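Local coordinates for protein R-imine reductase (Streptomyces kanamyceticus, PDB 3ZGY) that catalyses the NADPH-dependent reduction of imines with R selectivity, at residues D[67-72]-D[90-95]; D[116-121]-D[183-188]; D[250-255]-D[297-302]; D[264-269]-D[274-279]. All blocks are in the same frame, centred on the assembly; numbering follows the deposited sequence.

Contact 1: residues D[67-72]-D[90-95]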
loop_
_atom_site.group_PDB
_atom_site.type_symbol
_atom_site.label_atom_id
_atom_site.label_comp_id
_atom_site.label_asym_id
_atom_site.label_seq_id
_atom_site.Cartn_x
_atom_site.Cartn_y
_atom_site.Cartn_z
ATOM N N GLY D 67 19.019 2.265 39.878
ATOM C CA GLY D 67 19.478 0.988 40.427
ATOM C C GLY D 67 18.665 -0.208 39.956
ATOM O O GLY D 67 19.213 -1.272 39.686
ATOM N N SER D 68 17.352 -0.025 39.932
ATOM C CA SER D 68 16.405 -1.088 39.686
ATOM C C SER D 68 15.175 -0.503 39.026
ATOM O O SER D 68 15.013 0.738 38.938
ATOM C CB SER D 68 15.971 -1.690 41.013
ATOM O OG SER D 68 15.286 -0.682 41.800
ATOM N N VAL D 69 14.289 -1.396 38.601
ATOM C CA VAL D 69 12.997 -0.977 38.048
ATOM C C VAL D 69 12.162 -0.229 39.082
ATOM O O VAL D 69 11.570 0.805 38.780
ATOM C CB VAL D 69 12.201 -2.167 37.500
ATOM C CG1 VAL D 69 10.846 -1.714 36.994
ATOM C CG2 VAL D 69 12.966 -2.844 36.375
ATOM N N ALA D 70 12.176 -0.696 40.321
ATOM C CA ALA D 70 11.419 -0.005 41.357
ATOM C C ALA D 70 11.926 1.411 41.617
ATOM O O ALA D 70 11.143 2.335 41.874
ATOM C CB ALA D 70 11.420 -0.814 42.619
ATOM N N GLU D 71 13.237 1.580 41.551
ATOM C CA GLU D 71 13.871 2.905 41.739
ATOM C C GLU D 71 13.461 3.832 40.598
ATOM O O GLU D 71 13.082 4.982 40.810
ATOM C CB GLU D 71 15.381 2.767 41.799
ATOM C CG GLU D 71 16.120 3.816 42.612
ATOM C CD GLU D 71 17.603 3.450 42.743
ATOM O OE1 GLU D 71 17.928 2.254 43.062
ATOM O OE2 GLU D 71 18.432 4.360 42.483
ATOM N N ALA D 72 13.477 3.310 39.378
ATOM C CA ALA D 72 13.028 4.087 38.220
ATOM C C ALA D 72 11.588 4.531 38.328
ATOM O O ALA D 72 11.261 5.679 38.009
ATOM C CB ALA D 72 13.236 3.278 36.940
ATOM N N HIS D 90 5.465 -7.743 31.249
ATOM C CA HIS D 90 5.050 -8.635 32.356
ATOM C C HIS D 90 6.204 -8.855 33.310
ATOM O O HIS D 90 6.062 -8.710 34.518
ATOM C CB HIS D 90 4.608 -10.010 31.826
ATOM C CG HIS D 90 3.172 -10.086 31.467
ATOM N ND1 HIS D 90 2.177 -10.011 32.402
ATOM C CD2 HIS D 90 2.561 -10.185 30.269
ATOM C CE1 HIS D 90 1.008 -10.033 31.788
ATOM N NE2 HIS D 90 1.215 -10.140 30.496
ATOM N N ALA D 91 7.348 -9.214 32.750
ATOM C CA ALA D 91 8.513 -9.612 33.558
ATOM C C ALA D 91 9.084 -8.455 34.406
ATOM O O ALA D 91 9.552 -8.669 35.520
ATOM C CB ALA D 91 9.571 -10.232 32.660
ATOM N N LEU D 92 8.993 -7.230 33.896
ATOM C CA LEU D 92 9.552 -6.110 34.612
ATOM C C LEU D 92 8.588 -5.513 35.572
ATOM O O LEU D 92 9.009 -5.034 36.612
ATOM C CB LEU D 92 9.983 -5.028 33.636
ATOM C CG LEU D 92 11.065 -5.454 32.653
ATOM C CD1 LEU D 92 11.400 -4.281 31.762
ATOM C CD2 LEU D 92 12.287 -5.928 33.415
ATOM N N LEU D 93 7.305 -5.483 35.223
ATOM C CA LEU D 93 6.339 -4.745 36.018
ATOM C C LEU D 93 5.544 -5.608 37.048
ATOM O O LEU D 93 5.223 -5.128 38.112
ATOM C CB LEU D 93 5.364 -4.047 35.106
ATOM C CG LEU D 93 5.951 -2.995 34.174
ATOM C CD1 LEU D 93 4.831 -2.217 33.497
ATOM C CD2 LEU D 93 6.882 -2.053 34.917
ATOM N N ASP D 94 5.235 -6.867 36.721
ATOM C CA ASP D 94 4.406 -7.678 37.603
ATOM C C ASP D 94 5.030 -7.810 38.991
ATOM O O ASP D 94 4.333 -7.706 39.985
ATOM C CB ASP D 94 4.065 -9.044 36.970
ATOM C CG ASP D 94 3.070 -8.945 35.775
ATOM O OD1 ASP D 94 2.454 -7.890 35.587
ATOM O OD2 ASP D 94 2.860 -9.943 35.039
ATOM N N PRO D 95 6.350 -8.005 39.084
ATOM C CA PRO D 95 6.914 -8.190 40.419
ATOM C C PRO D 95 6.877 -6.980 41.312
ATOM O O PRO D 95 7.304 -7.089 42.431
ATOM C CB PRO D 95 8.368 -8.538 40.138
ATOM C CG PRO D 95 8.375 -9.104 38.769
ATOM C CD PRO D 95 7.318 -8.344 38.032
#
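Val69 reaches across with CG1 anti to its own backbone nitrogen (chi1 177°), and this rotation spreads its two methyls over two successive leucines. CG1 lies against the backbone of Leu92, 3.8 Å from Leu92 O, while CG2 faces the tip of the Leu92 side chain at 4.3 Å from its CD2. The setting is the Rossmann-type domain: helix 69-75 and helix 86-93 flank its sheet, and Trp48 of strand 45-48 is touched by Val69, Ala72 and Leu92. The contact is small, methyl groups against leucine branches and one backbone carbonyl, with no hydrogen bond across it. Leu92 also packs on Val83, an NADP(+)-binding residue although no cofactor is bound in this chain, which puts the leucine next to that site. Polar bonds lie within each segment. Ser68, at the N-cap of helix 69-75, accepts from Glu71 N through OG at 3.1 Å. At the far side of the other segment, His90 ND1 donates almost straight to Asp94 OD2 at 2.7 Å, with the acceptor in the ring plane and on the syn side of the carboxylate. Leu93 sets off away from the other segment, yet its CD2 comes to 4.5 Å from Val69 CG1.

Contact 2: residues D[116-121]-D[183-188]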
loop_
_atom_site.group_PDB
_atom_site.type_symbol
_atom_site.label_atom_id
_atom_site.label_comp_id
_atom_site.label_asym_id
_atom_site.label_seq_id
_atom_site.Cartn_x
_atom_site.Cartn_y
_atom_site.Cartn_z
ATOM N N GLN D 116 -3.466 -7.661 24.526
ATOM C CA GLN D 116 -2.406 -7.438 25.488
ATOM C C GLN D 116 -2.541 -6.039 26.118
ATOM O O GLN D 116 -2.257 -5.862 27.307
ATOM C CB GLN D 116 -1.049 -7.625 24.881
ATOM C CG GLN D 116 -0.843 -9.031 24.431
ATOM C CD GLN D 116 0.490 -9.251 23.744
ATOM O OE1 GLN D 116 1.212 -10.157 24.099
ATOM N NE2 GLN D 116 0.807 -8.444 22.769
ATOM N N ALA D 117 -3.003 -5.086 25.321
ATOM C CA ALA D 117 -3.177 -3.740 25.790
ATOM C C ALA D 117 -4.333 -3.677 26.789
ATOM O O ALA D 117 -4.246 -3.036 27.857
ATOM C CB ALA D 117 -3.426 -2.816 24.627
ATOM N N ARG D 118 -5.414 -4.353 26.454
ATOM C CA ARG D 118 -6.550 -4.317 27.335
ATOM C C ARG D 118 -6.273 -5.034 28.653
ATOM O O ARG D 118 -6.738 -4.584 29.676
ATOM C CB ARG D 118 -7.759 -4.841 26.625
ATOM C CG ARG D 118 -8.149 -3.925 25.468
ATOM C CD ARG D 118 -9.318 -4.464 24.641
ATOM N NE ARG D 118 -9.759 -3.471 23.672
ATOM C CZ ARG D 118 -10.014 -3.712 22.387
ATOM N NH1 ARG D 118 -9.857 -4.942 21.821
ATOM N NH2 ARG D 118 -10.430 -2.716 21.629
ATOM N N GLU D 119 -5.440 -6.057 28.648
ATOM C CA GLU D 119 -5.024 -6.733 29.886
ATOM C C GLU D 119 -4.215 -5.804 30.769
ATOM O O GLU D 119 -4.475 -5.695 31.976
ATOM C CB GLU D 119 -4.186 -7.963 29.602
ATOM C CG GLU D 119 -3.878 -8.854 30.812
ATOM C CD GLU D 119 -2.670 -8.401 31.631
ATOM O OE1 GLU D 119 -1.645 -7.963 31.045
ATOM O OE2 GLU D 119 -2.767 -8.442 32.890
ATOM N N ARG D 120 -3.244 -5.116 30.176
ATOM C CA ARG D 120 -2.422 -4.213 30.969
ATOM C C ARG D 120 -3.217 -3.061 31.531
ATOM O O ARG D 120 -3.015 -2.683 32.670
ATOM C CB ARG D 120 -1.257 -3.650 30.159
ATOM C CG ARG D 120 -0.130 -4.626 29.950
ATOM C CD ARG D 120 0.688 -4.845 31.185
ATOM N NE ARG D 120 0.226 -5.979 31.957
ATOM C CZ ARG D 120 0.824 -6.400 33.063
ATOM N NH1 ARG D 120 1.880 -5.779 33.507
ATOM N NH2 ARG D 120 0.351 -7.434 33.723
ATOM N N ALA D 121 -4.137 -2.523 30.736
ATOM C CA ALA D 121 -5.071 -1.541 31.264
ATOM C C ALA D 121 -5.808 -2.052 32.495
ATOM O O ALA D 121 -5.811 -1.370 33.523
ATOM C CB ALA D 121 -6.055 -1.124 30.208
ATOM N N ALA D 183 -4.519 1.884 19.778
ATOM C CA ALA D 183 -3.203 2.079 19.196
ATOM C C ALA D 183 -2.707 0.775 18.516
ATOM O O ALA D 183 -2.173 0.845 17.438
ATOM C CB ALA D 183 -2.238 2.558 20.225
ATOM N N SER D 184 -2.988 -0.382 19.104
ATOM C CA SER D 184 -2.616 -1.700 18.533
ATOM C C SER D 184 -3.323 -1.962 17.224
ATOM O O SER D 184 -2.744 -2.429 16.290
ATOM C CB SER D 184 -2.946 -2.833 19.535
ATOM O OG SER D 184 -2.040 -2.840 20.647
ATOM N N LEU D 185 -4.596 -1.637 17.176
ATOM C CA LEU D 185 -5.376 -1.761 15.978
ATOM C C LEU D 185 -4.963 -0.833 14.859
ATOM O O LEU D 185 -4.955 -1.230 13.703
ATOM C CB LEU D 185 -6.825 -1.506 16.333
ATOM C CG LEU D 185 -7.712 -2.698 16.739
ATOM C CD1 LEU D 185 -6.944 -3.912 17.185
ATOM C CD2 LEU D 185 -8.703 -2.258 17.796
ATOM N N TYR D 186 -4.625 0.405 15.177
ATOM C CA TYR D 186 -4.122 1.348 14.151
ATOM C C TYR D 186 -2.767 0.889 13.618
ATOM O O TYR D 186 -2.495 0.995 12.446
ATOM C CB TYR D 186 -3.947 2.748 14.727
ATOM C CG TYR D 186 -5.164 3.608 14.595
ATOM C CD1 TYR D 186 -6.187 3.524 15.502
ATOM C CD2 TYR D 186 -5.291 4.541 13.574
ATOM C CE1 TYR D 186 -7.326 4.313 15.369
ATOM C CE2 TYR D 186 -6.436 5.333 13.443
ATOM C CZ TYR D 186 -7.435 5.226 14.368
ATOM O OH TYR D 186 -8.582 5.991 14.279
ATOM N N ASP D 187 -1.934 0.377 14.508
ATOM C CA ASP D 187 -0.634 -0.138 14.162
ATOM C C ASP D 187 -0.839 -1.315 13.222
ATOM O O ASP D 187 -0.173 -1.433 12.199
ATOM C CB ASP D 187 0.089 -0.549 15.480
ATOM C CG ASP D 187 1.597 -0.760 15.347
ATOM O OD1 ASP D 187 2.119 -0.362 14.294
ATOM O OD2 ASP D 187 2.239 -1.340 16.313
ATOM N N ALA D 188 -1.754 -2.214 13.558
ATOM C CA ALA D 188 -2.006 -3.358 12.678
ATOM C C ALA D 188 -2.488 -2.887 11.295
ATOM O O ALA D 188 -2.067 -3.409 10.301
ATOM C CB ALA D 188 -3.045 -4.255 13.314
#
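Ala117 and Ser184 are the nearest CA pair of segments 116-121 and 183-188, 7.6 Å apart, with both CB atoms directed into the gap. Each segment is helical throughout, held by its own i to i+4 bonds. Small side chains meet here: Ala117 CB stands 4.2 Å from Ser184 OG. That hydroxyl has its polar partner elsewhere, a hydrogen bond to Gly112 O in the loop before helix 114-126, so to Ala117 it is a packing neighbour. This is the joint between the two halves of the subunit. Helix 114-126 belongs to the Rossmann-type domain, and 183-188 is the start of the long helix 182-209 that leads into the C-terminal domain. The next residue, Arg118, sends its extended chain toward the second helix, bringing NH2 to 4.2 Å from Leu185 CD2 at an oblique angle to the guanidinium. The charge of Arg118 is met by Asp179, in a salt bridge through NH2, and its chain also packs on Ala211 of the second subunit. On the remote side of helix 114-126, Arg120 turns NE to Glu119 OE1 at 2.9 Å, the carboxylate lying at the guanidinium edge.

Contact 3: residues D[250-255]-D[297-302]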
loop_
_atom_site.group_PDB
_atom_site.type_symbol
_atom_site.label_atom_id
_atom_site.label_comp_id
_atom_site.label_asym_id
_atom_site.label_seq_id
_atom_site.Cartn_x
_atom_site.Cartn_y
_atom_site.Cartn_z
ATOM N N ALA D 250 -17.454 0.790 -12.098
ATOM C CA ALA D 250 -16.329 -0.105 -11.825
ATOM C C ALA D 250 -16.730 -1.282 -10.938
ATOM O O ALA D 250 -16.127 -1.532 -9.911
ATOM C CB ALA D 250 -15.161 0.672 -11.214
ATOM N N ALA D 251 -17.715 -2.044 -11.380
ATOM C CA ALA D 251 -18.260 -3.115 -10.569
ATOM C C ALA D 251 -17.315 -4.298 -10.457
ATOM O O ALA D 251 -16.487 -4.539 -11.321
ATOM C CB ALA D 251 -19.577 -3.588 -11.139
ATOM N N ILE D 252 -17.496 -5.076 -9.406
ATOM C CA ILE D 252 -16.589 -6.174 -9.097
ATOM C C ILE D 252 -16.494 -7.139 -10.238
ATOM O O ILE D 252 -15.438 -7.721 -10.446
ATOM C CB ILE D 252 -16.992 -6.884 -7.772
ATOM C CG1 ILE D 252 -16.633 -5.976 -6.601
ATOM C CG2 ILE D 252 -16.257 -8.190 -7.556
ATOM C CD1 ILE D 252 -17.358 -6.314 -5.314
ATOM N N ASP D 253 -17.608 -7.360 -10.941
ATOM C CA ASP D 253 -17.627 -8.208 -12.148
ATOM C C ASP D 253 -16.546 -7.746 -13.143
ATOM O O ASP D 253 -15.711 -8.554 -13.546
ATOM C CB ASP D 253 -18.993 -8.165 -12.830
ATOM C CG ASP D 253 -20.065 -8.980 -12.099
ATOM O OD1 ASP D 253 -19.757 -10.070 -11.558
ATOM O OD2 ASP D 253 -21.239 -8.519 -12.092
ATOM N N THR D 254 -16.531 -6.448 -13.456
ATOM C CA THR D 254 -15.550 -5.856 -14.392
ATOM C C THR D 254 -14.099 -6.144 -13.983
ATOM O O THR D 254 -13.229 -6.377 -14.830
ATOM C CB THR D 254 -15.605 -4.260 -14.487
ATOM O OG1 THR D 254 -16.781 -3.759 -13.872
ATOM C CG2 THR D 254 -15.550 -3.734 -15.948
ATOM N N HIS D 255 -13.816 -6.077 -12.688
ATOM C CA HIS D 255 -12.455 -6.339 -12.185
ATOM C C HIS D 255 -11.981 -7.724 -12.598
ATOM O O HIS D 255 -10.835 -7.919 -12.974
ATOM C CB HIS D 255 -12.421 -6.177 -10.646
ATOM C CG HIS D 255 -12.481 -4.748 -10.181
ATOM N ND1 HIS D 255 -11.393 -4.095 -9.654
ATOM C CD2 HIS D 255 -13.487 -3.840 -10.192
ATOM C CE1 HIS D 255 -11.725 -2.856 -9.335
ATOM N NE2 HIS D 255 -12.994 -2.673 -9.656
ATOM N N PRO D 297 -15.569 -1.782 -2.749
ATOM C CA PRO D 297 -15.672 -1.763 -1.289
ATOM C C PRO D 297 -16.622 -2.770 -0.686
ATOM O O PRO D 297 -16.565 -3.010 0.499
ATOM C CB PRO D 297 -16.136 -0.342 -0.989
ATOM C CG PRO D 297 -15.592 0.462 -2.119
ATOM C CD PRO D 297 -15.728 -0.427 -3.316
ATOM N N ALA D 298 -17.494 -3.363 -1.476
ATOM C CA ALA D 298 -18.333 -4.437 -0.962
ATOM C C ALA D 298 -17.521 -5.620 -0.511
ATOM O O ALA D 298 -18.037 -6.513 0.146
ATOM C CB ALA D 298 -19.297 -4.880 -2.024
ATOM N N LEU D 299 -16.255 -5.653 -0.878
ATOM C CA LEU D 299 -15.399 -6.715 -0.422
ATOM C C LEU D 299 -15.080 -6.620 1.081
ATOM O O LEU D 299 -14.498 -7.553 1.638
ATOM C CB LEU D 299 -14.100 -6.743 -1.214
ATOM C CG LEU D 299 -13.949 -7.919 -2.165
ATOM C CD1 LEU D 299 -14.863 -7.741 -3.358
ATOM C CD2 LEU D 299 -12.521 -7.996 -2.637
ATOM N N ILE D 300 -15.426 -5.509 1.730
ATOM C CA ILE D 300 -15.254 -5.406 3.181
ATOM C C ILE D 300 -15.957 -6.579 3.885
ATOM O O ILE D 300 -15.477 -7.044 4.926
ATOM C CB ILE D 300 -15.733 -4.033 3.731
ATOM C CG1 ILE D 300 -15.384 -3.862 5.202
ATOM C CG2 ILE D 300 -17.238 -3.856 3.581
ATOM C CD1 ILE D 300 -13.942 -3.515 5.448
ATOM N N GLU D 301 -17.057 -7.084 3.324
ATOM C CA GLU D 301 -17.737 -8.284 3.894
ATOM C C GLU D 301 -16.874 -9.536 3.918
ATOM O O GLU D 301 -16.934 -10.339 4.838
ATOM C CB GLU D 301 -19.036 -8.543 3.172
ATOM C CG GLU D 301 -20.044 -7.449 3.529
ATOM C CD GLU D 301 -21.341 -7.504 2.742
ATOM O OE1 GLU D 301 -21.569 -8.499 2.023
ATOM O OE2 GLU D 301 -22.141 -6.553 2.859
ATOM N N GLN D 302 -15.998 -9.654 2.937
ATOM C CA GLN D 302 -15.043 -10.742 2.903
ATOM C C GLN D 302 -13.993 -10.596 3.979
ATOM O O GLN D 302 -13.575 -11.577 4.593
ATOM C CB GLN D 302 -14.380 -10.773 1.536
ATOM C CG GLN D 302 -14.989 -11.772 0.593
ATOM C CD GLN D 302 -16.497 -11.655 0.469
ATOM O OE1 GLN D 302 -17.046 -10.628 0.044
ATOM N NE2 GLN D 302 -17.174 -12.730 0.807
#
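Ile252 pushes its CD1 methyl into the angle between Ala298 and Leu299, 3.5 Å from Leu299 CD1 and 4.1 Å from Ala298 CB. CG1 stands anti to the carbonyl carbon (chi1 -73°) and the chain runs on extended to CD1, which carries the tip across the gap; CG1 itself is also near Leu299 CD1, at 4.1 Å. The isoleucine and leucine side chains cross obliquely, so a methyl end meets a methyl branch rather than two chains lying alongside. Ile252 opens helix 252-269, whereas Ala298 and Leu299 lie in the 3-10 turn that leads into the last helix, 300-304, so the contact binds the chain's C-terminal end into the all-helical C-terminal domain. Leu299 packs on Ala286 of helix 274-291 as well, and on Leu202 of the second subunit. The start of helix 252-269 is held by local polar bonds: Thr254 OG1 donates to the oxygen of the N-cap residue Ala251 at 2.7 Å, and His255 NE2 makes a weak bond to Ala250 O at 3.3 Å. The other ring nitrogen of His255, ND1, bonds to Trp195 NE1 of the second subunit. Between the segments themselves there is no hydrogen bond, only aliphatic carbons of buried residues, so the contact depends on shape and the exclusion of water and carries little directionality.

Contact 4: residues D[264-269]-D[274-279]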
loop_
_atom_site.group_PDB
_atom_site.type_symbol
_atom_site.label_atom_id
_atom_site.label_comp_id
_atom_site.label_asym_id
_atom_site.label_seq_id
_atom_site.Cartn_x
_atom_site.Cartn_y
_atom_site.Cartn_z
ATOM N N HIS D 264 -2.760 -15.175 -15.375
ATOM C CA HIS D 264 -2.212 -15.872 -16.565
ATOM C C HIS D 264 -0.861 -15.302 -16.908
ATOM O O HIS D 264 0.125 -16.028 -17.119
ATOM C CB HIS D 264 -3.161 -15.738 -17.745
ATOM C CG HIS D 264 -4.425 -16.514 -17.567
ATOM N ND1 HIS D 264 -5.597 -16.189 -18.216
ATOM C CD2 HIS D 264 -4.706 -17.593 -16.791
ATOM C CE1 HIS D 264 -6.546 -17.033 -17.841
ATOM N NE2 HIS D 264 -6.030 -17.899 -16.986
ATOM N N GLU D 265 -0.795 -13.981 -16.905
ATOM C CA GLU D 265 0.458 -13.316 -17.110
ATOM C C GLU D 265 1.560 -13.848 -16.185
ATOM O O GLU D 265 2.649 -14.210 -16.615
ATOM C CB GLU D 265 0.239 -11.834 -16.934
ATOM C CG GLU D 265 1.467 -11.016 -17.278
ATOM C CD GLU D 265 1.645 -10.812 -18.763
ATOM O OE1 GLU D 265 0.981 -9.890 -19.301
ATOM O OE2 GLU D 265 2.447 -11.579 -19.360
ATOM N N SER D 266 1.259 -13.940 -14.905
ATOM C CA SER D 266 2.264 -14.314 -13.932
ATOM C C SER D 266 2.713 -15.752 -14.083
ATOM O O SER D 266 3.917 -16.046 -14.073
ATOM C CB SER D 266 1.719 -14.046 -12.535
ATOM O OG SER D 266 1.399 -12.679 -12.412
ATOM N N GLU D 267 1.742 -16.639 -14.237
ATOM C CA GLU D 267 2.024 -18.065 -14.453
ATOM C C GLU D 267 2.881 -18.229 -15.687
ATOM O O GLU D 267 3.967 -18.792 -15.631
ATOM C CB GLU D 267 0.725 -18.869 -14.586
ATOM C CG GLU D 267 0.126 -19.283 -13.240
ATOM C CD GLU D 267 -1.313 -19.812 -13.345
ATOM O OE1 GLU D 267 -1.878 -19.890 -14.481
ATOM O OE2 GLU D 267 -1.881 -20.158 -12.267
ATOM N N PHE D 268 2.418 -17.647 -16.789
ATOM C CA PHE D 268 3.146 -17.731 -18.044
ATOM C C PHE D 268 4.561 -17.201 -18.025
ATOM O O PHE D 268 5.386 -17.740 -18.722
ATOM C CB PHE D 268 2.388 -17.018 -19.124
ATOM C CG PHE D 268 2.926 -17.281 -20.501
ATOM C CD1 PHE D 268 2.740 -18.504 -21.110
ATOM C CD2 PHE D 268 3.612 -16.289 -21.185
ATOM C CE1 PHE D 268 3.230 -18.742 -22.372
ATOM C CE2 PHE D 268 4.101 -16.517 -22.454
ATOM C CZ PHE D 268 3.920 -17.750 -23.043
ATOM N N LEU D 269 4.860 -16.129 -17.307
ATOM C CA LEU D 269 6.214 -15.612 -17.298
ATOM C C LEU D 269 7.066 -16.326 -16.268
ATOM O O LEU D 269 8.266 -16.051 -16.122
ATOM C CB LEU D 269 6.207 -14.124 -17.019
ATOM C CG LEU D 269 5.389 -13.242 -17.973
ATOM C CD1 LEU D 269 5.374 -11.829 -17.466
ATOM C CD2 LEU D 269 6.004 -13.290 -19.357
ATOM N N GLU D 274 0.878 -16.472 -6.572
ATOM C CA GLU D 274 0.028 -16.575 -5.395
ATOM C C GLU D 274 -0.742 -15.292 -5.051
ATOM O O GLU D 274 -1.981 -15.304 -4.915
ATOM C CB GLU D 274 0.824 -17.068 -4.232
ATOM C CG GLU D 274 1.151 -18.547 -4.387
ATOM C CD GLU D 274 2.438 -18.922 -3.696
ATOM O OE1 GLU D 274 2.604 -18.580 -2.510
ATOM O OE2 GLU D 274 3.293 -19.563 -4.336
ATOM N N LEU D 275 -0.059 -14.163 -5.060
ATOM C CA LEU D 275 -0.738 -12.917 -4.774
ATOM C C LEU D 275 -1.907 -12.628 -5.736
ATOM O O LEU D 275 -3.017 -12.369 -5.276
ATOM C CB LEU D 275 0.253 -11.760 -4.681
ATOM C CG LEU D 275 -0.366 -10.384 -4.568
ATOM C CD1 LEU D 275 -1.300 -10.275 -3.376
ATOM C CD2 LEU D 275 0.774 -9.391 -4.463
ATOM N N PRO D 276 -1.680 -12.680 -7.059
ATOM C CA PRO D 276 -2.825 -12.467 -7.987
ATOM C C PRO D 276 -3.960 -13.479 -7.819
ATOM O O PRO D 276 -5.125 -13.111 -7.974
ATOM C CB PRO D 276 -2.205 -12.637 -9.353
ATOM C CG PRO D 276 -0.777 -12.277 -9.158
ATOM C CD PRO D 276 -0.399 -12.725 -7.781
ATOM N N ARG D 277 -3.635 -14.720 -7.463
ATOM C CA ARG D 277 -4.682 -15.712 -7.168
ATOM C C ARG D 277 -5.480 -15.346 -5.918
ATOM O O ARG D 277 -6.726 -15.368 -5.926
ATOM C CB ARG D 277 -4.091 -17.091 -6.967
ATOM C CG ARG D 277 -3.782 -17.759 -8.290
ATOM C CD ARG D 277 -3.415 -19.219 -8.138
ATOM N NE ARG D 277 -2.507 -19.668 -9.183
ATOM C CZ ARG D 277 -1.229 -20.015 -9.000
ATOM N NH1 ARG D 277 -0.649 -19.961 -7.806
ATOM N NH2 ARG D 277 -0.510 -20.420 -10.052
ATOM N N PHE D 278 -4.762 -15.004 -4.849
ATOM C CA PHE D 278 -5.421 -14.492 -3.652
ATOM C C PHE D 278 -6.391 -13.338 -3.942
ATOM O O PHE D 278 -7.548 -13.353 -3.528
ATOM C CB PHE D 278 -4.395 -14.024 -2.672
ATOM C CG PHE D 278 -4.987 -13.483 -1.450
ATOM C CD1 PHE D 278 -5.427 -14.324 -0.467
ATOM C CD2 PHE D 278 -5.142 -12.126 -1.291
ATOM C CE1 PHE D 278 -5.984 -13.828 0.696
ATOM C CE2 PHE D 278 -5.714 -11.629 -0.157
ATOM C CZ PHE D 278 -6.137 -12.477 0.846
ATOM N N ILE D 279 -5.917 -12.347 -4.676
ATOM C CA ILE D 279 -6.765 -11.256 -5.071
ATOM C C ILE D 279 -8.049 -11.751 -5.767
ATOM O O ILE D 279 -9.122 -11.298 -5.456
ATOM C CB ILE D 279 -5.961 -10.310 -5.983
ATOM C CG1 ILE D 279 -4.892 -9.628 -5.181
ATOM C CG2 ILE D 279 -6.826 -9.238 -6.642
ATOM C CD1 ILE D 279 -3.987 -8.774 -6.017
#
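Glu267 and Arg277 form a salt bridge in which a single carboxylate oxygen takes two N-H groups. The shorter, straighter bond is Arg277 NH2 to Glu267 OE2, 2.6 Å with an N-H...O angle of 163°; the second, from Arg277 NE to the same OE2, is weak at 3.2 Å. OE2 sits at the guanidinium edge, close to its plane, and receives NH2 on its anti lone pair, the one facing away from OE1. This is not the bidentate bridge in which both carboxylate oxygens are used; the planes are 41° apart and the side chains cross at about a right angle. Both chains start with CG anti to the carbonyl carbon and then extend, which lets each reach across although neither CB points at the other helix. Inward from the bridge, Ser266 OG packs 3.9 Å from Pro276 CG, its hydroxyl being hydrogen-bonded to Leu262 O one turn earlier. Pro276 lies in the first turn of helix 274-291, where a missing N-H costs no helical bond, and Gln203 of helix 182-209 touches both Ser266 and Pro276. The arrangement is a helical hairpin, helix 252-269 turning into 274-291 through a four-residue loop. Glu274 forms a salt bridge with Arg285 of the second subunit, and Glu265 a hydrogen bond with Ser114 of that subunit. Because Glu267 and Arg277 are exposed, water probably screens their attraction, so the bridge is best read as an outer tie beside the buried Ser266-Pro276 packing.

From the N terminus, contact 1 closes a short loop through strand 78-81 within the Rossmann-type domain. Contact 2 opens after it and closes a longer one, spanning strands 130-136, 150-153 and 173-175 and bringing helix 114-126 against the start of helix 182-209, where the two domains join. The first two contacts touch: Asp94 OD1 and Arg120 NH2 form a salt bridge of 2.8 Å. Contact 3 then gathers the end of the C-terminal domain, and contact 4, the tight hairpin, is nested inside its loop; both use helix 252-269, with nearest atoms about 6 Å apart. None of the loops cross. Contacts 2, 3 and 4 all touch the second subunit.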